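Local coordinates for Serine/threonine/tyrosine-interacting protein (Homo sapiens, PDB 2R0B) that is a catalytically inactive phosphatase that retains ERK1/ERK2 in the nucleus and binds the F-box of FBXW7, keeping it out of the SCF ubiquitin ligase, at residues 70-75 against 105-110; 78-83 against 113-118; 101-106 against 138-143; 7-10 against 14-17; 34-39 against 84-89. All coordinates share one frame; numbering follows the deposited sequence.

Contact 1 of 5, residues 70-75 against 105-110; sequences ENIIRF and AAFVIA
Ile72 wedges its branched side chain between Ala106 and Phe107, two successive residues of helix 103-116. Its CG1 branch leaves in the crowded position between backbone N and carbonyl carbon (chi1 63°), and the extended run beyond it delivers CD1 to Ala106 CB at 3.7 Å. The small methyl of the alanine leaves room for that long branch. The beta-branch does a second job: Ile72 CB lies 3.8 Å from Phe107 CZ, while CG2 leans on CE2 of the same ring. Phe75 meets this ring differently, at its edge and near its plane, with Phe75 CB 3.8 Å from Phe107 CE1. The Phe75 ring itself is turned away from the helix.

In this dual-specificity phosphatase fold, segment 70-75 joins strand 58-63 to helix 76-88, and the contact packs that connection against the helix that follows the phosphate-binding loop. Phe107 also meets Phe76 edge-to-face, so aromatic bulk suits the corner where helix and connection converge.

Behind the apolar side the turn is tied by polar groups. Asn71 OD1 takes the amide hydrogen of Arg74 in an Asx motif (Arg74 N to Asn71 OD1 2.8 Å), within the plane of the Asn71 amide group. Arg74 NE gives an almost straight bond (175°) to Asn71 O, 2.8 Å away; Asn71 O lies in the guanidinium plane, while the donor Arg74 NE stands above the plane of the Asn71 carbonyl. Phe75 CE2 sits over the centre of one guanidinium face, and Arg74 NH2 makes a salt bridge of 3.4 Å to Glu70 OE2.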
# COMPACT_ATOMS: atom_id res chain seq x y z
N GLU A 70 5.88 -8.09 -13.34
CA GLU A 70 5.08 -6.86 -13.35
C GLU A 70 5.96 -5.70 -12.88
O GLU A 70 6.73 -5.83 -11.93
CB GLU A 70 3.84 -7.02 -12.45
CG GLU A 70 3.02 -5.73 -12.21
CD GLU A 70 2.39 -5.18 -13.49
OE1 GLU A 70 1.15 -5.35 -13.65
OE2 GLU A 70 3.13 -4.63 -14.34
N ASN A 71 5.90 -4.59 -13.59
CA ASN A 71 6.62 -3.39 -13.19
C ASN A 71 5.81 -2.58 -12.19
O ASN A 71 4.75 -2.01 -12.52
CB ASN A 71 6.92 -2.54 -14.44
CG ASN A 71 7.63 -1.22 -14.13
OD1 ASN A 71 7.59 -0.69 -13.00
ND2 ASN A 71 8.28 -0.66 -15.15
N ILE A 72 6.31 -2.53 -10.95
CA ILE A 72 5.73 -1.62 -9.94
C ILE A 72 6.64 -0.43 -9.62
O ILE A 72 6.17 0.58 -9.12
CB ILE A 72 5.38 -2.34 -8.61
CG1 ILE A 72 6.63 -2.91 -7.93
CG2 ILE A 72 4.29 -3.39 -8.85
CD1 ILE A 72 6.31 -3.60 -6.55
N ILE A 73 7.94 -0.53 -9.90
CA ILE A 73 8.85 0.60 -9.65
C ILE A 73 8.40 1.88 -10.37
O ILE A 73 8.55 2.98 -9.83
CB ILE A 73 10.33 0.24 -9.96
CG1 ILE A 73 11.28 1.35 -9.50
CG2 ILE A 73 10.51 -0.11 -11.44
CD1 ILE A 73 12.77 0.99 -9.65
N ARG A 74 7.82 1.74 -11.56
CA ARG A 74 7.29 2.90 -12.28
C ARG A 74 6.31 3.76 -11.45
O ARG A 74 6.16 4.96 -11.73
CB ARG A 74 6.63 2.48 -13.60
CG ARG A 74 5.41 1.57 -13.41
CD ARG A 74 4.87 1.05 -14.70
NE ARG A 74 3.98 -0.08 -14.47
CZ ARG A 74 2.86 -0.32 -15.15
NH1 ARG A 74 2.46 0.50 -16.12
NH2 ARG A 74 2.12 -1.38 -14.85
N PHE A 75 5.66 3.16 -10.45
CA PHE A 75 4.64 3.86 -9.66
C PHE A 75 5.12 4.30 -8.26
O PHE A 75 4.39 5.04 -7.56
CB PHE A 75 3.34 3.02 -9.49
CG PHE A 75 2.54 2.84 -10.77
CD1 PHE A 75 2.11 3.94 -11.51
CD2 PHE A 75 2.20 1.57 -11.21
CE1 PHE A 75 1.39 3.75 -12.70
CE2 PHE A 75 1.47 1.37 -12.38
CZ PHE A 75 1.05 2.46 -13.12
N ALA A 105 1.84 -4.73 0.07
CA ALA A 105 2.97 -4.71 0.99
C ALA A 105 4.17 -4.05 0.34
O ALA A 105 4.85 -3.25 0.98
CB ALA A 105 3.35 -6.11 1.46
N ALA A 106 4.44 -4.36 -0.93
CA ALA A 106 5.60 -3.76 -1.59
C ALA A 106 5.51 -2.22 -1.64
O ALA A 106 6.50 -1.51 -1.42
CB ALA A 106 5.81 -4.34 -3.00
N PHE A 107 4.32 -1.69 -1.94
CA PHE A 107 4.13 -0.25 -1.97
C PHE A 107 4.33 0.40 -0.59
O PHE A 107 4.88 1.50 -0.50
CB PHE A 107 2.77 0.11 -2.61
CG PHE A 107 2.82 0.13 -4.11
CD1 PHE A 107 3.35 1.24 -4.77
CD2 PHE A 107 2.46 -1.00 -4.85
CE1 PHE A 107 3.44 1.25 -6.16
CE2 PHE A 107 2.56 -1.01 -6.23
CZ PHE A 107 3.05 0.13 -6.89
N VAL A 108 3.95 -0.31 0.48
CA VAL A 108 4.12 0.26 1.84
C VAL A 108 5.61 0.23 2.20
O VAL A 108 6.15 1.17 2.83
CB VAL A 108 3.23 -0.47 2.87
CG1 VAL A 108 3.70 -0.20 4.29
CG2 VAL A 108 1.73 -0.05 2.69
N ILE A 109 6.28 -0.84 1.77
CA ILE A 109 7.73 -0.98 2.01
C ILE A 109 8.52 0.10 1.27
O ILE A 109 9.48 0.64 1.81
CB ILE A 109 8.24 -2.42 1.72
CG1 ILE A 109 7.70 -3.37 2.83
CG2 ILE A 109 9.80 -2.46 1.60
CD1 ILE A 109 7.63 -4.88 2.49
N ALA A 110 8.12 0.42 0.05
CA ALA A 110 8.84 1.44 -0.70
C ALA A 110 8.78 2.78 0.02
O ALA A 110 9.79 3.48 0.13
CB ALA A 110 8.25 1.58 -2.10

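Contact 2 of 5, residues 78-83 against 113-118; sequences MTKEFI and METFGM
Lys80 reaches from helix 76-88 to helix 103-116 and gives a hydrogen bond from NZ to Thr115 OG1, 2.8 Å long. The lysine starts with CG anti to backbone N (chi1 165°), and bends at chi2 and chi4 carry its chain at a slant across the Glu114 side chain before the amine meets the threonine. On the way Lys80 CG comes within 4.1 Å of Glu114 OE1, a contact of methylene with carboxylate; the charged ends themselves stay apart, Lys80 NZ and Glu114 OE1 being 5.5 Å from each other.

Lys80 NZ and Thr115 OG1 each have a second partner. Thr115 OG1 is also hydrogen-bonded to Tyr111 O, one helical turn earlier, and thus joins the amine to its own helix backbone. Lys80 NZ forms a salt bridge with Asp84, a turn further along its own helix. Glu114 OE1 is occupied elsewhere, bonded to the hydroxyl of Tyr147 on helix 138-152. A leucine in place of Lys80 would probably leave Asp84 without its countercharge and Thr115 OG1 without its donor from the other helix.

The partly exposed setting suits a flexible, charged residue: the two helices are bridged here by a neutral hydroxyl acceptor, and the lysine's charge is probably balanced chiefly from its own helix.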
# COMPACT_ATOMS: atom_id res chain seq x y z
N MET A 78 4.84 8.07 -7.64
CA MET A 78 3.43 8.42 -7.59
C MET A 78 2.86 8.15 -6.20
O MET A 78 2.18 8.99 -5.60
CB MET A 78 2.68 7.60 -8.66
CG MET A 78 1.14 7.74 -8.74
SD MET A 78 0.38 6.82 -10.13
CE MET A 78 1.38 7.29 -11.55
N THR A 79 3.12 6.95 -5.69
CA THR A 79 2.51 6.58 -4.41
C THR A 79 3.16 7.31 -3.24
O THR A 79 2.47 7.67 -2.28
CB THR A 79 2.49 5.06 -4.19
OG1 THR A 79 3.83 4.56 -4.19
CG2 THR A 79 1.68 4.40 -5.32
N LYS A 80 4.46 7.56 -3.33
CA LYS A 80 5.16 8.37 -2.32
C LYS A 80 4.55 9.79 -2.23
O LYS A 80 4.26 10.28 -1.14
CB LYS A 80 6.66 8.43 -2.65
CG LYS A 80 7.50 9.52 -1.92
CD LYS A 80 7.82 9.20 -0.47
CE LYS A 80 8.80 10.25 0.13
NZ LYS A 80 8.53 10.48 1.59
N GLU A 81 4.33 10.41 -3.39
CA GLU A 81 3.69 11.73 -3.49
C GLU A 81 2.28 11.71 -2.89
O GLU A 81 1.91 12.58 -2.11
CB GLU A 81 3.71 12.20 -4.96
CG GLU A 81 2.85 13.43 -5.28
CD GLU A 81 2.89 13.79 -6.77
OE1 GLU A 81 2.65 12.90 -7.62
OE2 GLU A 81 3.18 14.97 -7.07
N PHE A 82 1.52 10.66 -3.21
CA PHE A 82 0.13 10.54 -2.77
C PHE A 82 0.05 10.41 -1.25
O PHE A 82 -0.72 11.13 -0.58
CB PHE A 82 -0.51 9.33 -3.48
CG PHE A 82 -1.99 9.12 -3.16
CD1 PHE A 82 -2.96 9.84 -3.83
CD2 PHE A 82 -2.39 8.15 -2.26
CE1 PHE A 82 -4.31 9.66 -3.58
CE2 PHE A 82 -3.74 7.93 -2.01
CZ PHE A 82 -4.70 8.68 -2.68
N ILE A 83 0.90 9.54 -0.70
CA ILE A 83 0.95 9.31 0.72
C ILE A 83 1.47 10.55 1.44
O ILE A 83 0.87 10.95 2.42
CB ILE A 83 1.79 8.09 1.09
CG1 ILE A 83 1.07 6.80 0.63
CG2 ILE A 83 2.03 8.04 2.60
CD1 ILE A 83 1.99 5.58 0.54
N MET A 113 11.09 2.55 3.18
CA MET A 113 12.50 2.61 2.82
C MET A 113 12.99 4.03 2.54
O MET A 113 14.00 4.50 3.11
CB MET A 113 12.78 1.70 1.60
CG MET A 113 12.68 0.20 1.91
SD MET A 113 12.85 -0.84 0.44
CE MET A 113 14.50 -0.34 -0.13
N GLU A 114 12.27 4.74 1.66
CA GLU A 114 12.67 6.07 1.29
C GLU A 114 12.53 7.10 2.41
O GLU A 114 13.41 7.94 2.61
CB GLU A 114 11.89 6.53 0.07
CG GLU A 114 12.45 7.81 -0.48
CD GLU A 114 11.98 8.13 -1.86
OE1 GLU A 114 11.00 7.51 -2.35
OE2 GLU A 114 12.62 9.03 -2.46
N THR A 115 11.40 7.04 3.11
CA THR A 115 11.06 8.06 4.11
C THR A 115 11.87 7.90 5.39
O THR A 115 12.35 8.90 5.97
CB THR A 115 9.54 8.02 4.39
OG1 THR A 115 8.85 8.21 3.14
CG2 THR A 115 9.10 9.15 5.37
N PHE A 116 12.06 6.65 5.81
CA PHE A 116 12.71 6.36 7.10
C PHE A 116 14.14 5.86 6.96
O PHE A 116 14.78 5.52 7.96
CB PHE A 116 11.87 5.38 7.91
CG PHE A 116 10.56 5.95 8.38
CD1 PHE A 116 10.44 6.49 9.66
CD2 PHE A 116 9.46 6.02 7.53
CE1 PHE A 116 9.25 7.04 10.09
CE2 PHE A 116 8.26 6.60 7.95
CZ PHE A 116 8.15 7.10 9.23
N GLY A 117 14.64 5.87 5.72
CA GLY A 117 16.05 5.56 5.46
C GLY A 117 16.42 4.11 5.78
O GLY A 117 17.54 3.84 6.18
N MET A 118 15.47 3.18 5.61
CA MET A 118 15.70 1.78 5.94
C MET A 118 16.00 0.99 4.68
O MET A 118 15.47 1.28 3.62
CB MET A 118 14.48 1.17 6.66
CG MET A 118 14.05 1.98 7.91
SD MET A 118 12.53 1.48 8.76
CE MET A 118 12.59 -0.12 8.64

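Contact 3 of 5, residues 101-106 against 138-143; sequences ISRSAA and AGFVHQ. With SO4 (sulfate ion), chain B.
The start of helix 103-116 and the first turn of helix 138-152 come close at Ala106 and Phe140, whose CA atoms lie 6.6 Å apart. Segment 101-106 carries the end of the phosphate-binding P-loop of the protein tyrosine phosphatase family and the helix that follows it; in this pseudophosphatase a glycine stands where active relatives carry the catalytic cysteine.

Phe140 fills the angle between the helices. Ser102 OG, anti to its own N (chi1 -179°), approaches obliquely to 3.4 Å from Phe140 CD2, while Arg103 CG touches the rim near the ring plane, 3.6 Å from Phe140 CE2. Ala106 CB adds a looser contact, and its small size admits the phenylalanine. The Ser102 hydroxyl does not depend on the ring for polar company: it is hydrogen-bonded to Asp66 and to the amide of Asn137. Arg103 runs beside Phe140 in the same direction, its guanidinium plane only 16° from that of the ring.

A bend at chi3 (-72°) then brings the guanidinium edge-on to a bound sulfate, probably from the crystallisation liquor, whose position is consistent with the place taken by a substrate phosphate in active relatives. Arg103 NH1 is held by a salt bridge to Glu45 and a hydrogen bond to the carbonyl of Ile64, which restrains the rotation of the group. The backbone amides of Ile101 and Ser102 converge on sulfate O1, and those of Asn98 and Ala99 add further bonds. Ser104 supplies both its amide and its hydroxyl to O4, with Ser104 OG 2.7 Å away. Sulfate O2 is gripped twice by one residue, from Arg103 N and from Arg103 NE, each at 2.8 Å.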
# COMPACT_ATOMS: atom_id res chain seq x y z
N ILE A 101 -0.72 -8.91 0.79
CA ILE A 101 0.47 -9.73 1.01
C ILE A 101 1.67 -9.30 0.17
O ILE A 101 2.79 -9.23 0.67
CB ILE A 101 0.17 -11.21 0.79
CG1 ILE A 101 -0.78 -11.70 1.89
CG2 ILE A 101 1.47 -12.05 0.74
CD1 ILE A 101 -1.17 -13.16 1.79
N SER A 102 1.42 -9.08 -1.12
CA SER A 102 2.52 -8.91 -2.07
C SER A 102 2.59 -7.54 -2.72
O SER A 102 3.53 -6.81 -2.45
CB SER A 102 2.49 -9.99 -3.14
OG SER A 102 3.59 -9.79 -4.02
N ARG A 103 1.64 -7.20 -3.58
CA ARG A 103 1.60 -5.86 -4.21
C ARG A 103 1.47 -4.71 -3.19
O ARG A 103 2.29 -3.75 -3.14
CB ARG A 103 0.44 -5.78 -5.21
CG ARG A 103 0.54 -6.79 -6.40
CD ARG A 103 -0.74 -6.93 -7.21
NE ARG A 103 -1.77 -7.65 -6.46
CZ ARG A 103 -2.98 -7.95 -6.92
NH1 ARG A 103 -3.33 -7.64 -8.18
NH2 ARG A 103 -3.83 -8.60 -6.14
N SER A 104 0.43 -4.78 -2.37
CA SER A 104 0.16 -3.75 -1.39
C SER A 104 1.32 -3.60 -0.40
O SER A 104 1.77 -2.46 -0.13
CB SER A 104 -1.16 -4.04 -0.68
OG SER A 104 -1.15 -5.35 -0.19
N ALA A 105 1.84 -4.73 0.07
CA ALA A 105 2.97 -4.71 0.99
C ALA A 105 4.17 -4.05 0.34
O ALA A 105 4.85 -3.25 0.98
CB ALA A 105 3.35 -6.11 1.46
N ALA A 106 4.44 -4.36 -0.93
CA ALA A 106 5.60 -3.76 -1.59
C ALA A 106 5.51 -2.22 -1.64
O ALA A 106 6.50 -1.51 -1.42
CB ALA A 106 5.81 -4.34 -3.00
N ALA A 138 9.54 -12.11 -5.49
CA ALA A 138 10.96 -11.82 -5.67
C ALA A 138 11.20 -10.69 -6.66
O ALA A 138 12.15 -9.92 -6.50
CB ALA A 138 11.70 -13.10 -6.12
N GLY A 139 10.32 -10.56 -7.66
CA GLY A 139 10.48 -9.51 -8.65
C GLY A 139 10.32 -8.16 -7.98
O GLY A 139 11.07 -7.22 -8.24
N PHE A 140 9.35 -8.11 -7.08
CA PHE A 140 9.02 -6.92 -6.32
C PHE A 140 10.16 -6.58 -5.36
O PHE A 140 10.48 -5.39 -5.15
CB PHE A 140 7.72 -7.13 -5.53
CG PHE A 140 6.48 -7.16 -6.38
CD1 PHE A 140 6.51 -6.90 -7.75
CD2 PHE A 140 5.24 -7.45 -5.78
CE1 PHE A 140 5.32 -6.91 -8.50
CE2 PHE A 140 4.06 -7.47 -6.54
CZ PHE A 140 4.11 -7.21 -7.89
N VAL A 141 10.79 -7.59 -4.78
CA VAL A 141 11.91 -7.35 -3.87
C VAL A 141 13.08 -6.71 -4.63
O VAL A 141 13.62 -5.68 -4.21
CB VAL A 141 12.36 -8.61 -3.16
CG1 VAL A 141 13.62 -8.31 -2.30
CG2 VAL A 141 11.23 -9.14 -2.30
N HIS A 142 13.45 -7.31 -5.76
CA HIS A 142 14.44 -6.70 -6.63
C HIS A 142 14.09 -5.25 -6.99
O HIS A 142 14.98 -4.40 -7.01
CB HIS A 142 14.65 -7.54 -7.88
CG HIS A 142 15.45 -8.78 -7.64
ND1 HIS A 142 16.75 -8.93 -8.09
CD2 HIS A 142 15.16 -9.90 -6.95
CE1 HIS A 142 17.20 -10.11 -7.72
NE2 HIS A 142 16.26 -10.72 -7.02
N GLN A 143 12.81 -4.98 -7.31
CA GLN A 143 12.43 -3.62 -7.73
C GLN A 143 12.51 -2.62 -6.57
O GLN A 143 12.83 -1.44 -6.79
CB GLN A 143 11.05 -3.58 -8.38
CG GLN A 143 11.03 -4.21 -9.75
CD GLN A 143 9.66 -4.26 -10.34
OE1 GLN A 143 8.98 -3.22 -10.49
NE2 GLN A 143 9.24 -5.46 -10.72
S SO4 B . -1.75 -8.38 -2.87
O1 SO4 B . -1.40 -9.42 -1.91
O2 SO4 B . -0.83 -8.52 -3.98
O3 SO4 B . -3.10 -8.57 -3.40
O4 SO4 B . -1.66 -7.05 -2.27

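Contact 4 of 5, residues 7-10 against 14-17; sequences QEIL and FLGP
Phe14 CG lies anti to its carbonyl carbon (chi1 -63°) and Glu8 CG anti to its backbone N (chi1 -159°), and these torsions lay the glutamate chain across one face of the phenyl ring. Glu8 CG stands 4.0 Å from the ring centroid in a CH-pi contact, offset toward the rim, and the extended chain carries the carboxylate past CZ, stacked with its plane 22° from that of the ring. Beyond the ring Glu8 OE2 accepts from the amide of Gly12.

The two form a non-hydrogen-bonded pair of the antiparallel hairpin 7-10/13-16 at the edge of the central sheet. Next to it Gln7 and Leu15 make the hydrogen-bonded pair, with Gln7 N to Leu15 O at 3.0 Å and Leu15 N to Gln7 O at 2.9 Å. Further on, Ile9 and Leu10 face a single residue of the partner strand, a classic beta bulge. Ile9 CG1 packs 3.6 Å from Leu15 CB; both residues reach helices 103-116 and 120-130, where branched aliphatic groups suit the packing of hairpin on helices. A serine in place of Phe14 would probably leave the Glu8 methylenes without a surface to lie on and open a gap beside His32 and Ile34, which the ring also meets.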
# COMPACT_ATOMS: atom_id res chain seq x y z
N GLN A 7 -4.03 -3.23 9.28
CA GLN A 7 -3.17 -2.87 10.40
C GLN A 7 -2.54 -1.50 10.19
O GLN A 7 -2.17 -1.17 9.07
CB GLN A 7 -2.06 -3.90 10.57
CG GLN A 7 -2.58 -5.21 11.18
CD GLN A 7 -3.08 -6.14 10.11
OE1 GLN A 7 -2.44 -6.28 9.08
NE2 GLN A 7 -4.21 -6.80 10.35
N GLU A 8 -2.42 -0.70 11.26
CA GLU A 8 -1.57 0.49 11.21
C GLU A 8 -0.11 0.10 11.20
O GLU A 8 0.39 -0.55 12.13
CB GLU A 8 -1.85 1.48 12.36
CG GLU A 8 -1.38 2.91 12.04
CD GLU A 8 -1.92 4.01 12.97
OE1 GLU A 8 -2.75 3.74 13.87
OE2 GLU A 8 -1.49 5.19 12.83
N ILE A 9 0.59 0.50 10.15
CA ILE A 9 1.97 0.10 9.96
C ILE A 9 2.90 1.16 10.53
O ILE A 9 3.93 0.86 11.18
CB ILE A 9 2.27 -0.10 8.47
CG1 ILE A 9 1.37 -1.20 7.87
CG2 ILE A 9 3.75 -0.41 8.27
CD1 ILE A 9 1.43 -2.55 8.60
N LEU A 10 2.57 2.41 10.24
CA LEU A 10 3.28 3.52 10.84
C LEU A 10 2.26 4.63 11.03
O LEU A 10 1.15 4.53 10.54
CB LEU A 10 4.49 3.96 10.02
CG LEU A 10 4.39 4.47 8.58
CD1 LEU A 10 4.29 5.99 8.51
CD2 LEU A 10 5.57 3.99 7.75
N PHE A 14 -1.94 2.67 6.85
CA PHE A 14 -2.52 1.38 7.13
C PHE A 14 -2.38 0.47 5.92
O PHE A 14 -2.35 0.96 4.78
CB PHE A 14 -4.03 1.52 7.44
CG PHE A 14 -4.34 2.34 8.67
CD1 PHE A 14 -4.81 1.70 9.82
CD2 PHE A 14 -4.20 3.72 8.68
CE1 PHE A 14 -5.14 2.44 10.96
CE2 PHE A 14 -4.52 4.47 9.84
CZ PHE A 14 -4.97 3.82 10.98
N LEU A 15 -2.32 -0.83 6.17
CA LEU A 15 -2.14 -1.83 5.11
C LEU A 15 -3.15 -2.94 5.32
O LEU A 15 -3.29 -3.46 6.43
CB LEU A 15 -0.72 -2.41 5.17
CG LEU A 15 -0.38 -3.63 4.28
CD1 LEU A 15 -0.49 -3.35 2.78
CD2 LEU A 15 1.00 -4.21 4.62
N GLY A 16 -3.86 -3.32 4.26
CA GLY A 16 -4.95 -4.29 4.43
C GLY A 16 -5.25 -5.05 3.16
O GLY A 16 -4.70 -4.74 2.12
N PRO A 17 -6.12 -6.07 3.25
CA PRO A 17 -6.67 -6.79 2.11
C PRO A 17 -7.83 -5.95 1.53
O PRO A 17 -8.22 -4.93 2.10
CB PRO A 17 -7.21 -8.08 2.74
CG PRO A 17 -7.71 -7.60 4.11
CD PRO A 17 -6.69 -6.55 4.53

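Contact 5 of 5, residues 34-39 against 84-89; sequences ITHIIC and DGSLQM
His36 presents one face of its imidazole to Ser86 and an edge to Met89, so the strand residue is touched from two directions by the last turn of helix 76-88 and the residue that follows it. Ser86 CB sits over the face, 3.5 Å from the ring centroid and 16° off its normal, a CH-pi contact displaced toward the ND1 side of the ring. With OG anti to the backbone N (chi1 177°), the serine turns its hydroxyl toward the same side, and Ser86 OG lies 3.6 Å from Thr35 OG1. A residue as small as serine lets strand and helix come close: the CA atoms of His36 and Ser86 are 6.7 Å apart.

Helix 76-88 is the connection of a beta-alpha-beta crossover from strand 58-63 to strand 93-96, two parallel strands between which strand 36-41 lies in the sheet. His36 therefore points from an interior strand at the helix passing over it, and Ser86 also packs on Val93 of the neighbouring strand.

At the edge of the imidazole, Met89, the first residue past the helix, folds back through a bend at chi3 (87°). Its CE comes to 4.1 Å from His36 CE1 near the ring plane, and SD, 5.2 Å from the centroid, also lies at the edge. The supple thioether suits this more exposed border. Another part of the edge is fixed by the preceding residue: Thr35 OG1 lies in the imidazole plane, hydrogen-bonded to His36 ND1 at 2.8 Å, either atom being a possible donor. The Thr35 hydroxyl is bonded also to the amide of Lys92, and Phe82 meets the His36 ring edge-to-face.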
# COMPACT_ATOMS: atom_id res chain seq x y z
N ILE A 34 -9.39 7.73 8.17
CA ILE A 34 -8.88 7.45 6.81
C ILE A 34 -9.47 8.47 5.85
O ILE A 34 -10.67 8.69 5.87
CB ILE A 34 -9.32 6.05 6.30
CG1 ILE A 34 -8.74 4.90 7.13
CG2 ILE A 34 -9.03 5.89 4.80
CD1 ILE A 34 -7.24 5.01 7.36
N THR A 35 -8.63 9.06 5.00
CA THR A 35 -9.08 10.07 4.04
C THR A 35 -8.66 9.74 2.61
O THR A 35 -9.23 10.31 1.65
CB THR A 35 -8.52 11.48 4.38
OG1 THR A 35 -7.10 11.44 4.48
CG2 THR A 35 -9.11 11.97 5.68
N HIS A 36 -7.67 8.87 2.48
CA HIS A 36 -7.08 8.51 1.19
C HIS A 36 -6.91 6.99 1.08
O HIS A 36 -6.51 6.35 2.04
CB HIS A 36 -5.70 9.14 1.09
CG HIS A 36 -5.70 10.62 0.88
ND1 HIS A 36 -5.99 11.52 1.88
CD2 HIS A 36 -5.41 11.36 -0.22
CE1 HIS A 36 -5.91 12.75 1.40
NE2 HIS A 36 -5.55 12.68 0.13
N ILE A 37 -7.16 6.41 -0.10
CA ILE A 37 -7.02 4.96 -0.27
C ILE A 37 -6.28 4.64 -1.57
O ILE A 37 -6.64 5.17 -2.63
CB ILE A 37 -8.41 4.28 -0.29
CG1 ILE A 37 -9.17 4.57 1.02
CG2 ILE A 37 -8.28 2.76 -0.56
CD1 ILE A 37 -10.60 4.02 1.05
N ILE A 38 -5.21 3.87 -1.49
CA ILE A 38 -4.56 3.32 -2.69
C ILE A 38 -5.19 1.94 -2.88
O ILE A 38 -5.03 1.06 -2.04
CB ILE A 38 -3.02 3.23 -2.58
CG1 ILE A 38 -2.41 4.61 -2.33
CG2 ILE A 38 -2.43 2.64 -3.89
CD1 ILE A 38 -0.88 4.60 -2.20
N CYS A 39 -5.91 1.78 -3.98
CA CYS A 39 -6.67 0.54 -4.27
C CYS A 39 -5.96 -0.19 -5.42
O CYS A 39 -5.99 0.30 -6.56
CB CYS A 39 -8.10 0.95 -4.63
SG CYS A 39 -9.12 -0.35 -5.43
N ASP A 84 2.54 11.16 0.93
CA ASP A 84 3.06 12.40 1.56
C ASP A 84 2.01 13.51 1.62
O ASP A 84 1.90 14.22 2.62
CB ASP A 84 4.32 12.93 0.83
CG ASP A 84 5.57 12.14 1.17
OD1 ASP A 84 5.63 11.51 2.25
OD2 ASP A 84 6.53 12.19 0.37
N GLY A 85 1.24 13.65 0.55
CA GLY A 85 0.25 14.68 0.38
C GLY A 85 -0.84 14.53 1.41
O GLY A 85 -1.24 15.50 2.04
N SER A 86 -1.27 13.29 1.61
CA SER A 86 -2.27 13.02 2.63
C SER A 86 -1.73 13.31 4.02
O SER A 86 -2.35 14.04 4.80
CB SER A 86 -2.68 11.56 2.57
OG SER A 86 -3.60 11.29 3.60
N LEU A 87 -0.60 12.69 4.35
CA LEU A 87 -0.07 12.78 5.71
C LEU A 87 0.28 14.20 6.09
O LEU A 87 0.14 14.56 7.26
CB LEU A 87 1.12 11.85 5.93
CG LEU A 87 0.84 10.36 5.76
CD1 LEU A 87 2.01 9.52 6.22
CD2 LEU A 87 -0.44 9.89 6.46
N GLN A 88 0.70 15.00 5.11
CA GLN A 88 1.06 16.39 5.35
C GLN A 88 -0.15 17.23 5.79
O GLN A 88 -0.00 18.14 6.62
CB GLN A 88 1.73 17.01 4.12
CG GLN A 88 2.54 18.26 4.42
CD GLN A 88 3.58 18.03 5.51
OE1 GLN A 88 4.41 17.11 5.42
NE2 GLN A 88 3.55 18.86 6.55
N MET A 89 -1.34 16.91 5.26
CA MET A 89 -2.57 17.66 5.57
C MET A 89 -3.30 17.07 6.78
O MET A 89 -4.44 17.46 7.06
CB MET A 89 -3.50 17.76 4.33
CG MET A 89 -4.21 16.45 3.89
SD MET A 89 -5.50 16.71 2.62
CE MET A 89 -4.55 16.62 1.12

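Contacts 1, 3 and 4 are buried, contact 5 only partly so, and contact 2 lies at the surface. Helix 103-116 serves contacts 1, 2 and 3, and helix 76-88 serves contacts 2 and 5. Contacts 1 and 3 share Ala106, with centres about 6 Å apart, and Gln143 hydrogen-bonds to the turn of contact 1. Contact 1 joins its segments by apolar packing alone, contact 3 sets such packing beside an anion site, and contact 2 relies on a lysine-to-threonine hydrogen bond. Contacts 4 and 5 belong to the same sheet and meet through Phe14 and Ile34, yet one is strand pairing with side-chain packing on both faces of the hairpin and the other is helix packing upon the sheet.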